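Local coordinates for protein hydrogenase maturation factor (Thermoanaerobacter tengcongensis, PDB 3VTH) that probably transfers the carbamoyl group of carbamoyl phosphate to the C-terminal cysteine of HypE, using ATP, in [NiFe]-hydrogenase maturation, at residues Glu291-Ala294 with Lys295-Asp299; Asp602-Ala605 with Ala606-Val610; Met622-Glu625 with Ser626-Ala629. One frame throughout, in Å; residues are numbered along the deposited sequence.

Interaction 1 of 3, residues Glu291-Ala294 with Lys295-Asp299; sequences EKLA and KGIAD
Ala-294 and Ile-297 are the outer corners of a type II beta turn, with Lys-295 and Gly-296 at its centre. The backbone at Lys-295 is extended, while Gly-296 turns the chain with a positive phi of 86°. Instead of a direct bond across the turn, a water links the two sides: it donates to Ala-294 O at 3.1 Å and accepts from Ala-298 N at 2.9 Å. The same water donates to Asp-299 OD2, also at 2.9 Å, and ties the carboxylate to the turn. That carboxylate folds back over the turn to take the backbone N-H of Gly-296, whose N lies 2.9 Å from Asp-299 OD2. OD2 is met on its syn side, 25° out of the carboxylate plane, and OD1 adds a weak second bond; the donor sits near both oxygens and helps to fix the rotation of the group. On the apolar side, Ile-297 carries CG1 beside its own backbone N (chi1 -64°), which brings that methylene against the carbonyl of Ala-294, with CG1 3.3 Å from Ala-294 O. The same CG1 meets Leu-293 CB at 4.1 Å. Leu-293 and Ile-297 both continue onto Leu-304 of strand 303-307, and Val-238 of helix 235-245 also touches Ile-297. Asp-235, from the start of that helix, accepts the N-H of Lys-295, and Arg-242 bonds Gly-296 O. This is a water-bridged type II turn in the loop joining strands 283-287 and 303-307 of the YrdC-like domain, with the Ile-297 side chain about 7 Å from the bound ATP analogue APC (diphosphomethylphosphonic acid adenosyl ester).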
loop_
_atom_site.group_PDB
_atom_site.type_symbol
_atom_site.label_atom_id
_atom_site.label_comp_id
_atom_site.label_asym_id
_atom_site.label_seq_id
_atom_site.Cartn_x
_atom_site.Cartn_y
_atom_site.Cartn_z
ATOM N N GLU A 291 26.271 3.839 -9.210
ATOM C CA GLU A 291 25.888 3.934 -10.621
ATOM C C GLU A 291 24.530 4.609 -10.810
ATOM O O GLU A 291 23.672 4.596 -9.905
ATOM C CB GLU A 291 25.846 2.541 -11.259
ATOM C CG GLU A 291 27.208 1.955 -11.602
ATOM C CD GLU A 291 27.071 0.766 -12.535
ATOM O OE1 GLU A 291 27.266 0.954 -13.754
ATOM O OE2 GLU A 291 26.724 -0.346 -12.062
ATOM N N LYS A 292 24.335 5.174 -11.997
ATOM C CA LYS A 292 23.135 5.947 -12.311
ATOM C C LYS A 292 22.300 5.288 -13.403
ATOM O O LYS A 292 22.842 4.776 -14.365
ATOM C CB LYS A 292 23.526 7.358 -12.760
ATOM C CG LYS A 292 23.911 8.293 -11.621
ATOM C CD LYS A 292 24.084 9.718 -12.138
ATOM C CE LYS A 292 24.641 10.622 -11.065
ATOM N NZ LYS A 292 26.122 10.485 -10.979
ATOM N N LEU A 293 20.978 5.303 -13.238
ATOM C CA LEU A 293 20.069 4.924 -14.319
ATOM C C LEU A 293 19.917 6.115 -15.287
ATOM O O LEU A 293 20.547 7.158 -15.092
ATOM C CB LEU A 293 18.723 4.446 -13.757
ATOM C CG LEU A 293 18.742 3.229 -12.822
ATOM C CD1 LEU A 293 17.357 2.947 -12.193
ATOM C CD2 LEU A 293 19.273 1.974 -13.520
ATOM N N ALA A 294 19.104 5.952 -16.330
ATOM C CA ALA A 294 18.909 6.997 -17.344
ATOM C C ALA A 294 18.240 8.239 -16.760
ATOM O O ALA A 294 17.556 8.152 -15.742
ATOM C CB ALA A 294 18.068 6.455 -18.487
ATOM N N LYS A 295 18.433 9.386 -17.411
ATOM C CA LYS A 295 17.675 10.605 -17.081
ATOM C C LYS A 295 16.175 10.353 -17.254
ATOM O O LYS A 295 15.770 9.566 -18.108
ATOM C CB LYS A 295 18.115 11.795 -17.947
ATOM C CG LYS A 295 19.600 12.113 -17.850
ATOM C CD LYS A 295 19.942 13.579 -18.203
ATOM C CE LYS A 295 20.055 13.806 -19.709
ATOM N NZ LYS A 295 20.876 15.015 -20.079
ATOM N N GLY A 296 15.355 10.998 -16.425
ATOM C CA GLY A 296 13.908 10.814 -16.498
ATOM C C GLY A 296 13.360 9.634 -15.717
ATOM O O GLY A 296 12.171 9.329 -15.814
ATOM N N ILE A 297 14.206 8.946 -14.949
ATOM C CA ILE A 297 13.697 7.888 -14.071
ATOM C C ILE A 297 13.226 8.531 -12.761
ATOM O O ILE A 297 12.046 8.415 -12.369
ATOM C CB ILE A 297 14.757 6.762 -13.775
ATOM C CG1 ILE A 297 15.162 5.985 -15.046
ATOM C CG2 ILE A 297 14.285 5.823 -12.664
ATOM C CD1 ILE A 297 14.053 5.217 -15.692
ATOM N N ALA A 298 14.157 9.175 -12.066
ATOM C CA ALA A 298 13.842 9.787 -10.779
ATOM C C ALA A 298 14.679 11.041 -10.582
ATOM O O ALA A 298 15.386 11.192 -9.578
ATOM C CB ALA A 298 14.056 8.788 -9.633
ATOM N N ASP A 299 14.591 11.943 -11.555
ATOM C CA ASP A 299 15.371 13.175 -11.535
ATOM C C ASP A 299 15.031 14.009 -10.303
ATOM O O ASP A 299 13.862 14.147 -9.946
ATOM C CB ASP A 299 15.119 14.016 -12.788
ATOM C CG ASP A 299 15.489 13.289 -14.076
ATOM O OD1 ASP A 299 14.927 13.664 -15.122
ATOM O OD2 ASP A 299 16.330 12.353 -14.046
HETATM O O HOH W 1 16.780 9.638 -13.145
#

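Interaction 2 of 3, residues Asp602-Ala605 with Ala606-Val610; sequences DAVA and ALIGV
A positive phi of 70° at Gly-609 swings the chain back so that Val-610 returns over Ala-605, closing a Schellman motif at the C-terminal end of helix 597-607 of the Kae1-like domain. Two backbone bonds define it: the wider loop, six residues from Ala-605 to Val-610, closes with Val-610 N to Ala-605 O at 2.8 Å, and the inner one with Gly-609 N to Ala-606 O at 3.2 Å. The outer bond runs nearly along the C=O axis of its acceptor, although its N-H is bent to 145°. Before it, regular helical bonds lead from Asp-602 O, Ala-603 O and Val-604 O to the N-H groups four residues on. The apolar contact expected of this motif is present too: Val-610 CB lies 4.0 Å from Ala-605 CB. Val-610 CB also sits 3.3 Å from Ala-605 O, with CG2 beside it. Leu-607 lays CB, CG and CD1 alongside the carbonyl of Ala-603, with CG 3.3 Å from Ala-603 O. Helices 551-559, 619-626, 649-662 and 666-692 cover this stretch, and Asp-602 makes a salt bridge with Arg-599 one turn earlier. Ile-608, the first residue to leave helical angles, holds CG1 between its backbone N and carbonyl carbon (chi1 70°). That places CG1 3.3 Å from Val-604 O and brings CD1 to 4.4 Å from Val-604 CG1.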
loop_
_atom_site.group_PDB
_atom_site.type_symbol
_atom_site.label_atom_id
_atom_site.label_comp_id
_atom_site.label_asym_id
_atom_site.label_seq_id
_atom_site.Cartn_x
_atom_site.Cartn_y
_atom_site.Cartn_z
ATOM N N ASP A 602 5.692 23.592 0.448
ATOM C CA ASP A 602 5.630 24.205 -0.898
ATOM C C ASP A 602 6.086 25.668 -0.883
ATOM O O ASP A 602 6.782 26.117 -1.800
ATOM C CB ASP A 602 4.227 24.112 -1.500
ATOM C CG ASP A 602 3.868 22.696 -1.955
ATOM O OD1 ASP A 602 4.764 21.820 -2.006
ATOM O OD2 ASP A 602 2.673 22.468 -2.242
ATOM N N ALA A 603 5.693 26.405 0.159
ATOM C CA ALA A 603 6.122 27.807 0.321
ATOM C C ALA A 603 7.654 27.939 0.406
ATOM O O ALA A 603 8.267 28.819 -0.227
ATOM C CB ALA A 603 5.449 28.438 1.556
ATOM N N VAL A 604 8.276 27.081 1.213
ATOM C CA VAL A 604 9.744 27.042 1.319
ATOM C C VAL A 604 10.392 26.710 -0.018
ATOM O O VAL A 604 11.333 27.395 -0.441
ATOM C CB VAL A 604 10.225 26.019 2.385
ATOM C CG1 VAL A 604 11.765 25.893 2.374
ATOM C CG2 VAL A 604 9.707 26.418 3.770
ATOM N N ALA A 605 9.895 25.673 -0.692
ATOM C CA ALA A 605 10.503 25.243 -1.965
ATOM C C ALA A 605 10.480 26.373 -3.014
ATOM O O ALA A 605 11.477 26.601 -3.717
ATOM C CB ALA A 605 9.827 23.990 -2.501
ATOM N N ALA A 606 9.356 27.086 -3.082
ATOM C CA ALA A 606 9.187 28.212 -4.008
ATOM C C ALA A 606 10.102 29.389 -3.653
ATOM O O ALA A 606 10.726 29.990 -4.523
ATOM C CB ALA A 606 7.717 28.671 -4.029
ATOM N N LEU A 607 10.180 29.689 -2.359
ATOM C CA LEU A 607 10.937 30.829 -1.867
ATOM C C LEU A 607 12.418 30.664 -2.093
ATOM O O LEU A 607 13.104 31.641 -2.388
ATOM C CB LEU A 607 10.663 31.080 -0.382
ATOM C CG LEU A 607 9.380 31.873 -0.110
ATOM C CD1 LEU A 607 9.017 31.823 1.375
ATOM C CD2 LEU A 607 9.534 33.330 -0.585
ATOM N N ILE A 608 12.929 29.445 -1.936
ATOM C CA ILE A 608 14.362 29.236 -2.178
ATOM C C ILE A 608 14.658 28.732 -3.593
ATOM O O ILE A 608 15.768 28.284 -3.888
ATOM C CB ILE A 608 15.047 28.408 -1.066
ATOM C CG1 ILE A 608 14.586 26.941 -1.088
ATOM C CG2 ILE A 608 14.757 29.054 0.312
ATOM C CD1 ILE A 608 15.383 26.047 -0.143
ATOM N N GLY A 609 13.663 28.832 -4.466
ATOM C CA GLY A 609 13.862 28.552 -5.883
ATOM C C GLY A 609 14.106 27.098 -6.244
ATOM O O GLY A 609 14.765 26.819 -7.250
ATOM N N VAL A 610 13.565 26.178 -5.471
ATOM C CA VAL A 610 13.605 24.773 -5.817
ATOM C C VAL A 610 12.766 24.517 -7.051
ATOM O O VAL A 610 13.193 23.903 -7.959
ATOM C CB VAL A 610 13.147 23.904 -4.656
ATOM C CG1 VAL A 610 12.950 22.471 -5.053
ATOM C CG2 VAL A 610 14.105 23.979 -3.558
#

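Interaction 3 of 3, residues Met622-Glu625 with Ser626-Ala629; sequences MELE and SLMA. With AP2 (phosphomethylphosphonic acid adenosyl ester), chain H.
Met-622 and Ser-626 pair one helical turn apart, and the unusual feature is that the Met-622 side chain touches two nucleotide analogues, AP2 and APC. Both residues belong to helix 619-626 of the Kae1-like domain, whose fold is of the actin-type ATPase clan, and the end of this helix borders the adenine of AP2. Met-622 CG lies off the plane of the adenine, by its N6/N7 edge, 4.1 Å from both AP2 N6 and AP2 N7. Glu-625, one turn on, reaches the exocyclic amino group: with CG anti to the backbone N (chi1 -175°) and the chain extended beyond it, OE1 accepts from AP2 N6 at 2.8 Å, with an N-H...O angle of 146°. Its other oxygen, OE2, takes the backbone N-H of Arg-707, so both ends of the carboxylate are held and its rotation is restricted, while AP2 is further bonded by Thr-509, Gly-702, Asn-706 and Asp-734. Behind this, Met-622 O accepts Ser-626 N at 3.0 Å. Ser-626 OG lies equally near that carbonyl and also bonds Asp-302 OD1, linking the helix to the YrdC-like domain, so which oxygen receives its proton is not settled. As the helix runs out, Leu-627 N still reaches Glu-623 O, whereas Met-628 N makes a weak bond to Glu-625 O, three residues back. Leu-624 O accepts from Ser-670 OG of helix 666-692, and Glu-623 OE2 makes a salt bridge with Arg-611. Leu-627, with its CG lodged between backbone N and carbonyl carbon (chi1 57°), rests on two carbonyls: CG is 3.3 Å from Glu-623 O and 3.4 Å from Leu-624 O.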
loop_
_atom_site.group_PDB
_atom_site.type_symbol
_atom_site.label_atom_id
_atom_site.label_comp_id
_atom_site.label_asym_id
_atom_site.label_seq_id
_atom_site.Cartn_x
_atom_site.Cartn_y
_atom_site.Cartn_z
ATOM N N MET A 622 9.055 16.567 -1.895
ATOM C CA MET A 622 9.993 15.478 -2.149
ATOM C C MET A 622 11.360 15.992 -2.585
ATOM O O MET A 622 12.386 15.491 -2.142
ATOM C CB MET A 622 9.417 14.519 -3.209
ATOM C CG MET A 622 8.163 13.783 -2.707
ATOM S SD MET A 622 7.309 12.879 -4.030
ATOM C CE MET A 622 8.479 11.544 -4.284
ATOM N N GLU A 623 11.372 17.000 -3.451
ATOM C CA GLU A 623 12.646 17.535 -3.925
ATOM C C GLU A 623 13.396 18.255 -2.805
ATOM O O GLU A 623 14.609 18.113 -2.680
ATOM C CB GLU A 623 12.443 18.442 -5.135
ATOM C CG GLU A 623 11.931 17.673 -6.373
ATOM C CD GLU A 623 11.849 18.541 -7.618
ATOM O OE1 GLU A 623 12.373 19.685 -7.598
ATOM O OE2 GLU A 623 11.272 18.077 -8.623
ATOM N N LEU A 624 12.654 18.989 -1.982
ATOM C CA LEU A 624 13.214 19.691 -0.833
ATOM C C LEU A 624 13.883 18.722 0.146
ATOM O O LEU A 624 15.007 18.967 0.605
ATOM C CB LEU A 624 12.121 20.532 -0.150
ATOM C CG LEU A 624 12.500 21.566 0.910
ATOM C CD1 LEU A 624 13.493 22.602 0.364
ATOM C CD2 LEU A 624 11.234 22.244 1.458
ATOM N N GLU A 625 13.210 17.607 0.429
ATOM C CA GLU A 625 13.777 16.554 1.274
ATOM C C GLU A 625 15.022 15.919 0.653
ATOM O O GLU A 625 16.020 15.700 1.347
ATOM C CB GLU A 625 12.729 15.457 1.583
ATOM C CG GLU A 625 13.259 14.386 2.583
ATOM C CD GLU A 625 12.431 13.091 2.625
ATOM O OE1 GLU A 625 11.414 12.986 1.911
ATOM O OE2 GLU A 625 12.817 12.163 3.373
ATOM N N SER A 626 14.971 15.642 -0.650
ATOM C CA SER A 626 16.081 14.983 -1.337
ATOM C C SER A 626 17.378 15.788 -1.339
ATOM O O SER A 626 18.457 15.209 -1.373
ATOM C CB SER A 626 15.726 14.645 -2.786
ATOM O OG SER A 626 14.716 13.645 -2.813
ATOM N N LEU A 627 17.276 17.107 -1.318
ATOM C CA LEU A 627 18.490 17.925 -1.434
ATOM C C LEU A 627 19.107 18.312 -0.087
ATOM O O LEU A 627 20.150 18.975 -0.038
ATOM C CB LEU A 627 18.225 19.158 -2.312
ATOM C CG LEU A 627 17.103 20.103 -1.887
ATOM C CD1 LEU A 627 17.558 21.048 -0.769
ATOM C CD2 LEU A 627 16.615 20.921 -3.101
ATOM N N MET A 628 18.475 17.909 1.009
ATOM C CA MET A 628 18.895 18.409 2.320
ATOM C C MET A 628 20.314 17.992 2.742
ATOM O O MET A 628 20.777 16.899 2.421
ATOM C CB MET A 628 17.844 18.125 3.403
ATOM C CG MET A 628 17.935 16.822 4.142
ATOM S SD MET A 628 16.885 16.970 5.629
ATOM C CE MET A 628 18.129 17.252 6.852
ATOM N N ALA A 629 21.001 18.898 3.438
ATOM C CA ALA A 629 22.341 18.626 3.931
ATOM C C ALA A 629 22.262 17.956 5.295
ATOM O O ALA A 629 21.167 17.646 5.797
ATOM C CB ALA A 629 23.174 19.931 4.011
HETATM P PB AP2 H . -4.106 15.249 1.939
HETATM O O1B AP2 H . -3.006 16.275 2.045
HETATM O O2B AP2 H . -4.692 14.761 3.228
HETATM O O3B AP2 H . -5.116 15.614 0.879
HETATM C C3A AP2 H . -3.238 13.824 1.231
HETATM P PA AP2 H . -2.003 13.053 2.319
HETATM O O1A AP2 H . -1.680 11.792 1.530
HETATM O O2A AP2 H . -2.376 12.944 3.777
HETATM O "O5'" AP2 H . -0.741 14.066 2.281
HETATM C "C5'" AP2 H . -0.013 14.167 1.064
HETATM C "C4'" AP2 H . 0.828 15.415 1.203
HETATM O "O4'" AP2 H . 1.906 15.167 2.108
HETATM C "C3'" AP2 H . 1.490 15.821 -0.098
HETATM O "O3'" AP2 H . 0.566 16.507 -0.948
HETATM C "C2'" AP2 H . 2.609 16.695 0.434
HETATM O "O2'" AP2 H . 2.041 17.986 0.684
HETATM C "C1'" AP2 H . 3.012 16.003 1.743
HETATM N N9 AP2 H . 4.254 15.227 1.464
HETATM C C8 AP2 H . 4.404 14.171 0.626
HETATM N N7 AP2 H . 5.694 13.744 0.579
HETATM C C5 AP2 H . 6.405 14.536 1.405
HETATM C C6 AP2 H . 7.825 14.644 1.825
HETATM N N6 AP2 H . 8.767 13.790 1.352
HETATM N N1 AP2 H . 8.144 15.635 2.702
HETATM C C2 AP2 H . 7.224 16.486 3.206
HETATM N N3 AP2 H . 5.921 16.451 2.855
HETATM C C4 AP2 H . 5.463 15.516 1.976
#

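In the fold
From the N terminus, interaction 1 comes first, a turn closed in the YrdC-like domain between strands 283-287 and 303-307. Interaction 2 then ends helix 597-607, and interaction 3 ends helix 619-626, the next helix of the Kae1-like domain. Each is closed within one unbroken stretch, and the three run in series, neither nesting nor crossing. Interactions 2 and 3 touch, Val-604 CG1 lying 3.8 Å from Leu-624 CD2 and Val-610 CG2 4.0 Å from Leu-627 CD2, so the two helix ends pack together. Interaction 1 stays apart, its nearest atoms about 5 Å from interaction 3, across the junction of the two domains.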